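Putative hemoglobin-like oxygen-binding protein (Pseudoalteromonas haloplanktis, PDB 4UUR) binds heme as a group II truncated hemoglobin and probably binds oxygen at the heme iron, consistent with an oxygen-carrier role. Local coordinates at residues 35-40 with 114-119; 25-30 with 121-126; 43-48 with 110-115. All coordinates share one frame; numbering follows the deposited sequence.

In the fold
The three contacts form a row where the N-terminal part of the chain, 25-48, lies against 110-126. Going forward, 25-30, 35-40 and 43-48 come in order; their partners follow in reverse, contact 3 using 110-115, contact 1 114-119 and contact 2 121-126, as expected of elements that run roughly antiparallel. Contacts 1 and 3 share helices 31-45 and 103-120 and have centres about 8 Å apart. Contact 2, about 12 Å from contact 1 and 19 Å from contact 3 (centre to centre), joins the turns leading into helices 31-45 and 124-141. I37 CD1 meets L28 CD1 between contacts 1 and 2. The row thus runs from a surface corner of the all-helical globin to the heme side.

Contact 1: 35-40 with 114-119; sequences LAIANR and NKTLDL
T116 pushes its methyl group against the flank of helix 31-45, and I37 and R40 are arranged around it. A chi1 of -67° puts T116 OG1 beside the backbone N and sends the methyl T116 CG2 across, within 3.5 Å of the carbonyl I37 O and 3.8 Å of the branch I37 CG2. The threonine hydroxyl is spent within its own helix, bonded to C112 O, and offers R40 only a van der Waals surface: T116 OG1 lies 3.7 Å from R40 CG. These two side chains run alongside each other in opposite directions. Bends at chi2 and chi3 then turn the arginine so that it crosses L119 at about a right angle, L119 CD1 resting over one guanidinium face near its rim, 4.2 Å from R40 NH1. A salt bridge from R40 NH2 to E120 helps fix that rotation. Toward the buried side, I37 CD1 and L117 CD2 meet at 4.2 Å. The local axes approach to 9.5 Å, inclined with 142° between their directions; helices 31-45 and 103-120, which correspond to B and G, meet here across the two layers (B/E on G/H) of the 2-on-2 truncated globin fold.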
ATOM      1  N   LEU A  35       1.943  -3.767  -9.918  1.00 37.83           N
ATOM      2  CA  LEU A  35       0.525  -4.043 -10.179  1.00 36.66           C
ATOM      3  C   LEU A  35      -0.008  -5.184  -9.327  1.00 36.18           C
ATOM      4  O   LEU A  35      -1.047  -5.024  -8.717  1.00 30.98           O
ATOM      5  CB  LEU A  35       0.234  -4.413 -11.618  1.00 39.01           C
ATOM      6  CG  LEU A  35      -0.530  -3.435 -12.517  1.00 45.63           C
ATOM      7  CD1 LEU A  35      -1.200  -4.234 -13.651  1.00 47.39           C
ATOM      8  CD2 LEU A  35      -1.550  -2.569 -11.779  1.00 42.37           C
ATOM      9  N   ALA A  36       0.697  -6.312  -9.296  1.00 33.51           N
ATOM     10  CA  ALA A  36       0.244  -7.476  -8.526  1.00 34.88           C
ATOM     11  C   ALA A  36       0.147  -7.208  -7.045  1.00 31.32           C
ATOM     12  O   ALA A  36      -0.737  -7.723  -6.416  1.00 34.60           O
ATOM     13  CB  ALA A  36       1.130  -8.699  -8.769  1.00 35.58           C
ATOM     14  N   ILE A  37       1.058  -6.430  -6.480  1.00 33.53           N
ATOM     15  CA  ILE A  37       0.969  -6.044  -5.066  1.00 32.97           C
ATOM     16  C   ILE A  37      -0.256  -5.144  -4.744  1.00 32.54           C
ATOM     17  O   ILE A  37      -0.993  -5.341  -3.739  1.00 30.62           O
ATOM     18  CB  ILE A  37       2.272  -5.369  -4.611  1.00 33.29           C
ATOM     19  CG1 ILE A  37       3.371  -6.431  -4.574  1.00 37.26           C
ATOM     20  CG2 ILE A  37       2.123  -4.676  -3.246  1.00 29.02           C
ATOM     21  CD1 ILE A  37       4.746  -5.905  -4.219  1.00 39.07           C
ATOM     22  N   ALA A  38      -0.457  -4.154  -5.592  1.00 29.86           N
ATOM     23  CA  ALA A  38      -1.530  -3.209  -5.419  1.00 30.18           C
ATOM     24  C   ALA A  38      -2.860  -3.952  -5.486  1.00 30.67           C
ATOM     25  O   ALA A  38      -3.759  -3.754  -4.657  1.00 30.08           O
ATOM     26  CB  ALA A  38      -1.448  -2.146  -6.516  1.00 30.73           C
ATOM     27  N   ASN A  39      -2.984  -4.827  -6.477  1.00 27.66           N
ATOM     28  CA  ASN A  39      -4.201  -5.535  -6.665  1.00 27.70           C
ATOM     29  C   ASN A  39      -4.475  -6.572  -5.639  1.00 26.04           C
ATOM     30  O   ASN A  39      -5.606  -6.706  -5.257  1.00 26.99           O
ATOM     31  CB  ASN A  39      -4.331  -6.109  -8.073  1.00 29.01           C
ATOM     32  CG  ASN A  39      -4.740  -5.047  -9.065  1.00 30.83           C
ATOM     33  OD1 ASN A  39      -5.739  -4.362  -8.898  1.00 32.35           O
ATOM     34  ND2 ASN A  39      -3.926  -4.843 -10.039  1.00 35.63           N
ATOM     35  N   ARG A  40      -3.472  -7.323  -5.236  1.00 25.26           N
ATOM     36  CA  ARG A  40      -3.604  -8.333  -4.180  1.00 25.70           C
ATOM     37  C   ARG A  40      -4.008  -7.678  -2.852  1.00 25.81           C
ATOM     38  O   ARG A  40      -4.844  -8.209  -2.123  1.00 25.75           O
ATOM     39  CB  ARG A  40      -2.268  -9.004  -3.973  1.00 28.36           C
ATOM     40  CG  ARG A  40      -2.193  -9.985  -2.790  1.00 31.79           C
ATOM     41  CD  ARG A  40      -2.784 -11.329  -3.115  1.00 29.56           C
ATOM     42  NE  ARG A  40      -1.886 -12.047  -4.005  1.00 29.08           N
ATOM     43  CZ  ARG A  40      -2.110 -13.263  -4.490  1.00 29.88           C
ATOM     44  NH1 ARG A  40      -3.216 -13.948  -4.222  1.00 32.54           N
ATOM     45  NH2 ARG A  40      -1.199 -13.812  -5.243  1.00 30.47           N
ATOM     46  N   ASN A 114       1.066  -7.080   4.941  1.00 30.46           N
ATOM     47  CA  ASN A 114       1.798  -8.327   5.345  1.00 31.16           C
ATOM     48  C   ASN A 114       1.376  -9.571   4.550  1.00 28.29           C
ATOM     49  O   ASN A 114       2.193 -10.269   3.950  1.00 30.23           O
ATOM     50  CB  ASN A 114       1.638  -8.586   6.851  1.00 29.43           C
ATOM     51  CG  ASN A 114       2.377  -7.550   7.707  1.00 31.29           C
ATOM     52  OD1 ASN A 114       3.366  -6.954   7.289  1.00 33.57           O
ATOM     53  ND2 ASN A 114       1.855  -7.291   8.887  1.00 32.96           N
ATOM     54  N   LYS A 115       0.094  -9.850   4.541  1.00 27.42           N
ATOM     55  CA  LYS A 115      -0.407 -10.971   3.760  1.00 28.64           C
ATOM     56  C   LYS A 115      -0.051 -10.887   2.278  1.00 30.06           C
ATOM     57  O   LYS A 115       0.266 -11.925   1.641  1.00 27.62           O
ATOM     58  CB  LYS A 115      -1.911 -11.065   3.912  1.00 32.42           C
ATOM     59  CG  LYS A 115      -2.333 -11.537   5.298  1.00 32.57           C
ATOM     60  CD  LYS A 115      -3.835 -11.737   5.368  1.00 39.04           C
ATOM     61  CE  LYS A 115      -4.220 -13.210   5.434  1.00 44.55           C
ATOM     62  NZ  LYS A 115      -4.105 -13.661   6.857  1.00 47.92           N
ATOM     63  N   THR A 116      -0.116  -9.662   1.729  1.00 26.54           N
ATOM     64  CA  THR A 116       0.215  -9.411   0.348  1.00 25.55           C
ATOM     65  C   THR A 116       1.702  -9.693   0.076  1.00 25.92           C
ATOM     66  O   THR A 116       2.058 -10.330  -0.919  1.00 26.34           O
ATOM     67  CB  THR A 116      -0.090  -7.923  -0.001  1.00 25.03           C
ATOM     68  OG1 THR A 116      -1.511  -7.716   0.062  1.00 26.03           O
ATOM     69  CG2 THR A 116       0.444  -7.517  -1.398  1.00 22.85           C
ATOM     70  N   LEU A 117       2.563  -9.142   0.915  1.00 24.17           N
ATOM     71  CA  LEU A 117       4.006  -9.264   0.732  1.00 27.03           C
ATOM     72  C   LEU A 117       4.520 -10.700   0.928  1.00 27.90           C
ATOM     73  O   LEU A 117       5.397 -11.134   0.166  1.00 27.07           O
ATOM     74  CB  LEU A 117       4.759  -8.303   1.651  1.00 26.93           C
ATOM     75  CG  LEU A 117       4.525  -6.834   1.283  1.00 27.52           C
ATOM     76  CD1 LEU A 117       5.149  -5.920   2.303  1.00 28.59           C
ATOM     77  CD2 LEU A 117       5.060  -6.510  -0.076  1.00 30.55           C
ATOM     78  N   ASP A 118       3.941 -11.439   1.872  1.00 28.21           N
ATOM     79  CA  ASP A 118       4.182 -12.888   1.936  1.00 30.82           C
ATOM     80  C   ASP A 118       3.881 -13.588   0.606  1.00 29.53           C
ATOM     81  O   ASP A 118       4.640 -14.460   0.163  1.00 27.92           O
ATOM     82  CB  ASP A 118       3.358 -13.572   3.064  1.00 30.18           C
ATOM     83  CG  ASP A 118       3.912 -13.278   4.437  1.00 33.14           C
ATOM     84  OD1 ASP A 118       4.978 -12.637   4.501  1.00 33.60           O
ATOM     85  OD2 ASP A 118       3.267 -13.621   5.458  1.00 33.64           O
ATOM     86  N   LEU A 119       2.775 -13.246  -0.032  1.00 28.40           N
ATOM     87  CA  LEU A 119       2.474 -13.964  -1.265  1.00 30.02           C
ATOM     88  C   LEU A 119       3.245 -13.421  -2.475  1.00 27.89           C
ATOM     89  O   LEU A 119       3.455 -14.142  -3.428  1.00 27.50           O
ATOM     90  CB  LEU A 119       0.978 -13.966  -1.539  1.00 31.57           C
ATOM     91  CG  LEU A 119       0.153 -14.914  -0.683  1.00 32.43           C
ATOM     92  CD1 LEU A 119      -1.258 -14.411  -0.549  1.00 36.86           C
ATOM     93  CD2 LEU A 119       0.164 -16.301  -1.241  1.00 33.31           C
TER

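Contact 2: 25-30 with 121-126; sequences YEILGG and VDNPLL
I27 and L28 lean on L126 and V121 where the end of the short first helix, 24-27, meets the turn between helices 103-120 and 124-141, corresponding to the AB and GH corners of the globin fold. The meeting itself is apolar. I27 and L126 reach toward each other tip to tip, with L126 CD2 modelled 3.3 Å from I27 CG2, closer than usual for carbons, so the exact separation is doubtful. The same methyl, L126 CD2, lies 4.0 Å from L28 CG, bridging two consecutive residues of the other segment. L28 sends its CD2 to the fork of V121, equally near both branches and 3.6 Å from V121 CG2. At the edge of this cluster I27 CG2 only brushes N123 ND2, at 4.1 Å; L28 also packs on L77, which ties the corner to a further loop.

The hydrogen bonds serve each segment separately. N123 is the N-cap of helix 124-141: its CG is anti to the backbone N (chi1 -170°), which carries OD1 over the first helical turn. L125 N donates to N123 OD1 in the carbonyl plane at 2.9 Å, whereas L126 N, 3.2 Å from N123 OD1, approaches from above that plane, 68° out of it. Two backbone N-H groups thus hold one amide oxygen, limiting the rotation of the asparagine and leaving its ND2 end turned to I27.

Opposite lies a Schellman motif, in which G29 takes positive phi and two backbone bonds return to the last turn, including G30 N to Y25 O at 2.8 Å. G30 stands at the N-cap position of helix 31-45, and its CA stands 3.4 Å above the centre of the Y25 ring.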
ATOM      1  N   TYR A  25      11.782  -2.416  -7.032  1.00 47.15           N
ATOM      2  CA  TYR A  25      11.070  -2.490  -8.296  1.00 45.49           C
ATOM      3  C   TYR A  25      11.690  -3.526  -9.192  1.00 52.24           C
ATOM      4  O   TYR A  25      10.976  -4.326  -9.808  1.00 54.51           O
ATOM      5  CB  TYR A  25      11.116  -1.145  -8.972  1.00 43.59           C
ATOM      6  CG  TYR A  25      10.317  -1.025 -10.238  1.00 39.35           C
ATOM      7  CD1 TYR A  25       8.947  -0.825 -10.176  1.00 39.09           C
ATOM      8  CD2 TYR A  25      10.934  -1.041 -11.485  1.00 35.78           C
ATOM      9  CE1 TYR A  25       8.191  -0.680 -11.316  1.00 37.76           C
ATOM     10  CE2 TYR A  25      10.188  -0.897 -12.641  1.00 36.71           C
ATOM     11  CZ  TYR A  25       8.821  -0.714 -12.548  1.00 38.41           C
ATOM     12  OH  TYR A  25       8.043  -0.593 -13.665  1.00 35.22           O
ATOM     13  N   GLU A  26      13.020  -3.523  -9.278  1.00 53.88           N
ATOM     14  CA  GLU A  26      13.700  -4.445 -10.209  1.00 55.96           C
ATOM     15  C   GLU A  26      13.559  -5.898  -9.738  1.00 45.69           C
ATOM     16  O   GLU A  26      13.170  -6.748 -10.514  1.00 44.44           O
ATOM     17  CB  GLU A  26      15.184  -4.075 -10.400  1.00 61.21           C
ATOM     18  CG  GLU A  26      15.432  -2.794 -11.212  1.00 63.17           C
ATOM     19  CD  GLU A  26      16.890  -2.275 -11.117  1.00 71.10           C
ATOM     20  OE1 GLU A  26      17.435  -2.052  -9.988  1.00 58.70           O
ATOM     21  OE2 GLU A  26      17.499  -2.078 -12.204  1.00 71.23           O
ATOM     22  N   ILE A  27      13.844  -6.128  -8.463  1.00 39.71           N
ATOM     23  CA  ILE A  27      13.774  -7.419  -7.841  1.00 40.76           C
ATOM     24  C   ILE A  27      12.378  -8.050  -7.976  1.00 43.26           C
ATOM     25  O   ILE A  27      12.263  -9.220  -8.279  1.00 41.92           O
ATOM     26  CB  ILE A  27      14.161  -7.302  -6.348  1.00 44.09           C
ATOM     27  CG1 ILE A  27      15.628  -6.889  -6.224  1.00 43.44           C
ATOM     28  CG2 ILE A  27      13.918  -8.620  -5.599  1.00 46.29           C
ATOM     29  CD1 ILE A  27      16.039  -6.543  -4.813  1.00 42.59           C
ATOM     30  N   LEU A  28      11.323  -7.254  -7.778  1.00 47.29           N
ATOM     31  CA  LEU A  28       9.926  -7.710  -7.909  1.00 45.40           C
ATOM     32  C   LEU A  28       9.389  -7.830  -9.341  1.00 43.71           C
ATOM     33  O   LEU A  28       8.212  -8.103  -9.506  1.00 44.44           O
ATOM     34  CB  LEU A  28       9.007  -6.765  -7.141  1.00 45.08           C
ATOM     35  CG  LEU A  28       9.358  -6.644  -5.662  1.00 43.62           C
ATOM     36  CD1 LEU A  28       8.790  -5.346  -5.148  1.00 44.01           C
ATOM     37  CD2 LEU A  28       8.853  -7.835  -4.856  1.00 45.34           C
ATOM     38  N   GLY A  29      10.219  -7.624 -10.371  1.00 45.30           N
ATOM     39  CA  GLY A  29       9.780  -7.817 -11.769  1.00 41.57           C
ATOM     40  C   GLY A  29       9.206  -6.585 -12.420  1.00 45.34           C
ATOM     41  O   GLY A  29       8.531  -6.684 -13.439  1.00 45.55           O
ATOM     42  N   GLY A  30       9.451  -5.416 -11.830  1.00 42.56           N
ATOM     43  CA  GLY A  30       8.963  -4.166 -12.376  1.00 41.48           C
ATOM     44  C   GLY A  30       7.458  -3.907 -12.234  1.00 47.38           C
ATOM     45  O   GLY A  30       6.866  -4.113 -11.162  1.00 48.34           O
ATOM     46  N   VAL A 121       6.314 -11.471  -2.625  1.00 32.14           N
ATOM     47  CA  VAL A 121       7.745 -11.232  -2.574  1.00 31.34           C
ATOM     48  C   VAL A 121       8.456 -12.516  -2.148  1.00 31.75           C
ATOM     49  O   VAL A 121       8.387 -12.935  -0.976  1.00 32.68           O
ATOM     50  CB  VAL A 121       8.097 -10.090  -1.627  1.00 30.77           C
ATOM     51  CG1 VAL A 121       9.567  -9.663  -1.816  1.00 31.95           C
ATOM     52  CG2 VAL A 121       7.173  -8.898  -1.837  1.00 32.11           C
ATOM     53  N   ASP A 122       9.137 -13.130  -3.099  1.00 34.85           N
ATOM     54  CA  ASP A 122       9.795 -14.401  -2.839  1.00 38.75           C
ATOM     55  C   ASP A 122      11.180 -14.247  -2.179  1.00 37.48           C
ATOM     56  O   ASP A 122      11.547 -15.112  -1.385  1.00 42.37           O
ATOM     57  CB  ASP A 122       9.804 -15.319  -4.060  1.00 45.29           C
ATOM     58  CG  ASP A 122      10.541 -14.742  -5.230  1.00 52.85           C
ATOM     59  OD1 ASP A 122      11.570 -14.073  -5.024  1.00 61.28           O
ATOM     60  OD2 ASP A 122      10.088 -14.989  -6.371  1.00 61.29           O
ATOM     61  N   ASN A 123      11.905 -13.157  -2.454  1.00 33.10           N
ATOM     62  CA  ASN A 123      13.110 -12.788  -1.690  1.00 32.73           C
ATOM     63  C   ASN A 123      12.806 -12.511  -0.214  1.00 33.27           C
ATOM     64  O   ASN A 123      12.128 -11.532   0.079  1.00 36.71           O
ATOM     65  CB  ASN A 123      13.676 -11.511  -2.293  1.00 32.38           C
ATOM     66  CG  ASN A 123      15.037 -11.155  -1.758  1.00 30.14           C
ATOM     67  OD1 ASN A 123      15.309 -11.269  -0.585  1.00 29.73           O
ATOM     68  ND2 ASN A 123      15.897 -10.716  -2.640  1.00 33.45           N
ATOM     69  N   PRO A 124      13.303 -13.334   0.734  1.00 33.86           N
ATOM     70  CA  PRO A 124      12.871 -13.062   2.131  1.00 33.36           C
ATOM     71  C   PRO A 124      13.512 -11.832   2.758  1.00 34.02           C
ATOM     72  O   PRO A 124      13.003 -11.303   3.722  1.00 33.70           O
ATOM     73  CB  PRO A 124      13.261 -14.325   2.883  1.00 33.43           C
ATOM     74  CG  PRO A 124      13.386 -15.352   1.814  1.00 35.13           C
ATOM     75  CD  PRO A 124      13.945 -14.649   0.634  1.00 34.40           C
ATOM     76  N   LEU A 125      14.609 -11.348   2.193  1.00 38.62           N
ATOM     77  CA  LEU A 125      15.250 -10.160   2.753  1.00 38.44           C
ATOM     78  C   LEU A 125      14.436  -8.926   2.358  1.00 39.33           C
ATOM     79  O   LEU A 125      13.938  -8.197   3.229  1.00 40.19           O
ATOM     80  CB  LEU A 125      16.708 -10.067   2.290  1.00 40.76           C
ATOM     81  CG  LEU A 125      17.630 -11.209   2.777  1.00 40.99           C
ATOM     82  CD1 LEU A 125      19.071 -10.923   2.387  1.00 36.00           C
ATOM     83  CD2 LEU A 125      17.508 -11.448   4.291  1.00 43.37           C
ATOM     84  N   LEU A 126      14.272  -8.724   1.046  1.00 38.31           N
ATOM     85  CA  LEU A 126      13.379  -7.684   0.506  1.00 38.14           C
ATOM     86  C   LEU A 126      11.996  -7.686   1.209  1.00 37.07           C
ATOM     87  O   LEU A 126      11.466  -6.623   1.594  1.00 36.88           O
ATOM     88  CB  LEU A 126      13.222  -7.849  -1.003  1.00 35.61           C
ATOM     89  CG  LEU A 126      12.500  -6.718  -1.721  1.00 38.20           C
ATOM     90  CD1 LEU A 126      13.176  -5.376  -1.569  1.00 41.09           C
ATOM     91  CD2 LEU A 126      12.420  -7.023  -3.183  1.00 40.45           C
TER

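Contact 3: 43-48 with 110-115; sequences DIMATD and MYCMNK
The heme-side end of the B-G helix crossing of the truncated globin fold is built here, with I44 and M45 closing on C112 and D48, just beyond helix 31-45, engaging Y111. The thiol is the centre of the apolar half. C112 SG approaches the main chain itself, 3.7 Å from M45 CA and 3.9 Å from M45 CB, while the branch I44 CG2 lies 4.1 Å from C112 SG. The other arm of the isoleucine passes on obliquely to K115, I44 CD1 standing 4.1 Å from K115 CB.

The polar half lies nearer the surface. A chi1 of 175° swings the D48 carboxylate away from its own N and out to the incoming tyrosine. Y111 OH donates to D48 OD2 over a short 2.5 Å, using the syn side of the acceptor but 28° out of the carboxylate plane. Seen from the tyrosine, D48 OD2 is at the ring edge, in its plane, and the two flat groups are turned 64° against each other. K115 supports the ring from within its own helix: K115 CD lies 3.7 Å above one face, offset toward the rim, and the bent end of the lysine brings NZ back for a weak bond to Y111 OH. K115 NZ and D48 OD2 remain 4.9 Å apart, near enough that the positive charge would probably help keep the aspartate ionised.

Y50 adds an edge-to-face contact with the Y111 ring. M45 packs on L54 and Y55 of helix 52-56, and its side chain is about 7 Å from the heme; C112 also touches F41 of helix 31-45. M110 and M113 rest on F134 of helix 124-141, M113 also reaching F41, so through these contacts helix 103-120 lies between helices 124-141 and 31-45.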
ATOM      1  N   ASP A  43      -7.574  -6.810  -3.084  1.00 24.14           N
ATOM      2  CA  ASP A  43      -8.321  -8.045  -3.204  1.00 26.27           C
ATOM      3  C   ASP A  43      -8.589  -8.668  -1.851  1.00 27.67           C
ATOM      4  O   ASP A  43      -9.693  -9.147  -1.577  1.00 31.53           O
ATOM      5  CB  ASP A  43      -7.557  -8.996  -4.098  1.00 29.01           C
ATOM      6  CG  ASP A  43      -7.851  -8.754  -5.595  1.00 29.35           C
ATOM      7  OD1 ASP A  43      -8.715  -7.901  -5.927  1.00 26.30           O
ATOM      8  OD2 ASP A  43      -7.238  -9.451  -6.413  1.00 30.08           O
ATOM      9  N   ILE A  44      -7.574  -8.610  -0.994  1.00 27.51           N
ATOM     10  CA  ILE A  44      -7.630  -9.153   0.347  1.00 28.32           C
ATOM     11  C   ILE A  44      -8.428  -8.227   1.258  1.00 29.92           C
ATOM     12  O   ILE A  44      -9.262  -8.702   2.047  1.00 30.91           O
ATOM     13  CB  ILE A  44      -6.218  -9.339   0.905  1.00 28.03           C
ATOM     14  CG1 ILE A  44      -5.556 -10.534   0.210  1.00 26.46           C
ATOM     15  CG2 ILE A  44      -6.223  -9.481   2.422  1.00 27.06           C
ATOM     16  CD1 ILE A  44      -4.068 -10.610   0.431  1.00 26.14           C
ATOM     17  N   MET A  45      -8.178  -6.914   1.143  1.00 28.87           N
ATOM     18  CA  MET A  45      -8.878  -5.944   1.950  1.00 29.72           C
ATOM     19  C   MET A  45     -10.381  -6.077   1.792  1.00 32.62           C
ATOM     20  O   MET A  45     -11.125  -5.907   2.773  1.00 32.46           O
ATOM     21  CB  MET A  45      -8.500  -4.513   1.550  1.00 32.31           C
ATOM     22  CG  MET A  45      -9.235  -3.417   2.340  1.00 31.31           C
ATOM     23  SD  MET A  45      -8.991  -1.759   1.698  1.00 33.09           S
ATOM     24  CE  MET A  45      -7.219  -1.507   1.904  1.00 32.95           C
ATOM     25  N   ALA A  46     -10.809  -6.318   0.546  1.00 31.62           N
ATOM     26  CA  ALA A  46     -12.220  -6.314   0.168  1.00 32.80           C
ATOM     27  C   ALA A  46     -13.021  -7.553   0.636  1.00 32.01           C
ATOM     28  O   ALA A  46     -14.248  -7.599   0.511  1.00 32.81           O
ATOM     29  CB  ALA A  46     -12.368  -6.134  -1.347  1.00 29.08           C
ATOM     30  N   THR A  47     -12.350  -8.543   1.181  1.00 32.93           N
ATOM     31  CA  THR A  47     -13.040  -9.737   1.573  1.00 35.14           C
ATOM     32  C   THR A  47     -12.701 -10.255   2.928  1.00 34.60           C
ATOM     33  O   THR A  47     -13.303 -11.179   3.377  1.00 34.22           O
ATOM     34  CB  THR A  47     -12.754 -10.840   0.563  1.00 37.69           C
ATOM     35  OG1 THR A  47     -11.322 -11.013   0.405  1.00 39.93           O
ATOM     36  CG2 THR A  47     -13.443 -10.477  -0.772  1.00 39.38           C
ATOM     37  N   ASP A  48     -11.691  -9.704   3.561  1.00 41.32           N
ATOM     38  CA  ASP A  48     -11.232 -10.298   4.781  1.00 44.45           C
ATOM     39  C   ASP A  48     -11.969  -9.572   5.881  1.00 42.53           C
ATOM     40  O   ASP A  48     -12.155  -8.348   5.801  1.00 40.98           O
ATOM     41  CB  ASP A  48      -9.735 -10.159   4.928  1.00 45.68           C
ATOM     42  CG  ASP A  48      -9.238 -10.674   6.251  1.00 46.57           C
ATOM     43  OD1 ASP A  48      -9.537 -10.047   7.296  1.00 51.21           O
ATOM     44  OD2 ASP A  48      -8.505 -11.684   6.240  1.00 47.50           O
ATOM     45  N   MET A 110      -1.817  -2.780   7.775  1.00 28.12           N
ATOM     46  CA  MET A 110      -0.622  -3.650   7.794  1.00 30.42           C
ATOM     47  C   MET A 110      -0.898  -5.147   7.636  1.00 31.00           C
ATOM     48  O   MET A 110      -0.208  -5.842   6.900  1.00 37.57           O
ATOM     49  CB  MET A 110       0.240  -3.392   9.003  1.00 32.20           C
ATOM     50  CG  MET A 110       1.068  -2.134   8.844  1.00 33.19           C
ATOM     51  SD  MET A 110       1.956  -1.999   7.269  1.00 35.82           S
ATOM     52  CE  MET A 110       3.122  -3.349   7.498  1.00 38.87           C
ATOM     53  N   TYR A 111      -1.928  -5.629   8.297  1.00 31.46           N
ATOM     54  CA  TYR A 111      -2.373  -7.007   8.165  1.00 31.26           C
ATOM     55  C   TYR A 111      -2.598  -7.378   6.695  1.00 32.41           C
ATOM     56  O   TYR A 111      -2.114  -8.397   6.233  1.00 33.16           O
ATOM     57  CB  TYR A 111      -3.638  -7.172   9.013  1.00 30.59           C
ATOM     58  CG  TYR A 111      -4.429  -8.407   8.744  1.00 31.47           C
ATOM     59  CD1 TYR A 111      -5.389  -8.416   7.759  1.00 32.84           C
ATOM     60  CD2 TYR A 111      -4.236  -9.567   9.503  1.00 32.27           C
ATOM     61  CE1 TYR A 111      -6.139  -9.554   7.496  1.00 36.18           C
ATOM     62  CE2 TYR A 111      -4.990 -10.712   9.266  1.00 34.49           C
ATOM     63  CZ  TYR A 111      -5.942 -10.691   8.274  1.00 36.28           C
ATOM     64  OH  TYR A 111      -6.681 -11.800   8.001  1.00 41.68           O
ATOM     65  N   CYS A 112      -3.323  -6.533   5.960  1.00 31.33           N
ATOM     66  CA  CYS A 112      -3.499  -6.725   4.528  1.00 28.53           C
ATOM     67  C   CYS A 112      -2.172  -6.682   3.785  1.00 28.18           C
ATOM     68  O   CYS A 112      -1.947  -7.511   2.902  1.00 24.72           O
ATOM     69  CB  CYS A 112      -4.405  -5.645   3.947  1.00 27.45           C
ATOM     70  SG  CYS A 112      -6.123  -5.873   4.395  1.00 30.99           S
ATOM     71  N   MET A 113      -1.308  -5.705   4.094  1.00 28.52           N
ATOM     72  CA  MET A 113      -0.045  -5.579   3.313  1.00 31.07           C
ATOM     73  C   MET A 113       1.008  -6.688   3.666  1.00 29.85           C
ATOM     74  O   MET A 113       1.734  -7.193   2.784  1.00 27.07           O
ATOM     75  CB  MET A 113       0.543  -4.180   3.452  1.00 32.02           C
ATOM     76  CG  MET A 113       1.839  -3.980   2.706  1.00 31.37           C
ATOM     77  SD  MET A 113       1.596  -4.280   0.952  1.00 34.62           S
ATOM     78  CE  MET A 113       0.764  -2.734   0.483  1.00 34.88           C
ATOM     79  N   ASN A 114       1.066  -7.080   4.941  1.00 30.46           N
ATOM     80  CA  ASN A 114       1.798  -8.327   5.345  1.00 31.16           C
ATOM     81  C   ASN A 114       1.376  -9.571   4.550  1.00 28.29           C
ATOM     82  O   ASN A 114       2.193 -10.269   3.950  1.00 30.23           O
ATOM     83  CB  ASN A 114       1.638  -8.586   6.851  1.00 29.43           C
ATOM     84  CG  ASN A 114       2.377  -7.550   7.707  1.00 31.29           C
ATOM     85  OD1 ASN A 114       3.366  -6.954   7.289  1.00 33.57           O
ATOM     86  ND2 ASN A 114       1.855  -7.291   8.887  1.00 32.96           N
ATOM     87  N   LYS A 115       0.094  -9.850   4.541  1.00 27.42           N
ATOM     88  CA  LYS A 115      -0.407 -10.971   3.760  1.00 28.64           C
ATOM     89  C   LYS A 115      -0.051 -10.887   2.278  1.00 30.06           C
ATOM     90  O   LYS A 115       0.266 -11.925   1.641  1.00 27.62           O
ATOM     91  CB  LYS A 115      -1.911 -11.065   3.912  1.00 32.42           C
ATOM     92  CG  LYS A 115      -2.333 -11.537   5.298  1.00 32.57           C
ATOM     93  CD  LYS A 115      -3.835 -11.737   5.368  1.00 39.04           C
ATOM     94  CE  LYS A 115      -4.220 -13.210   5.434  1.00 44.55           C
ATOM     95  NZ  LYS A 115      -4.105 -13.661   6.857  1.00 47.92           N
TER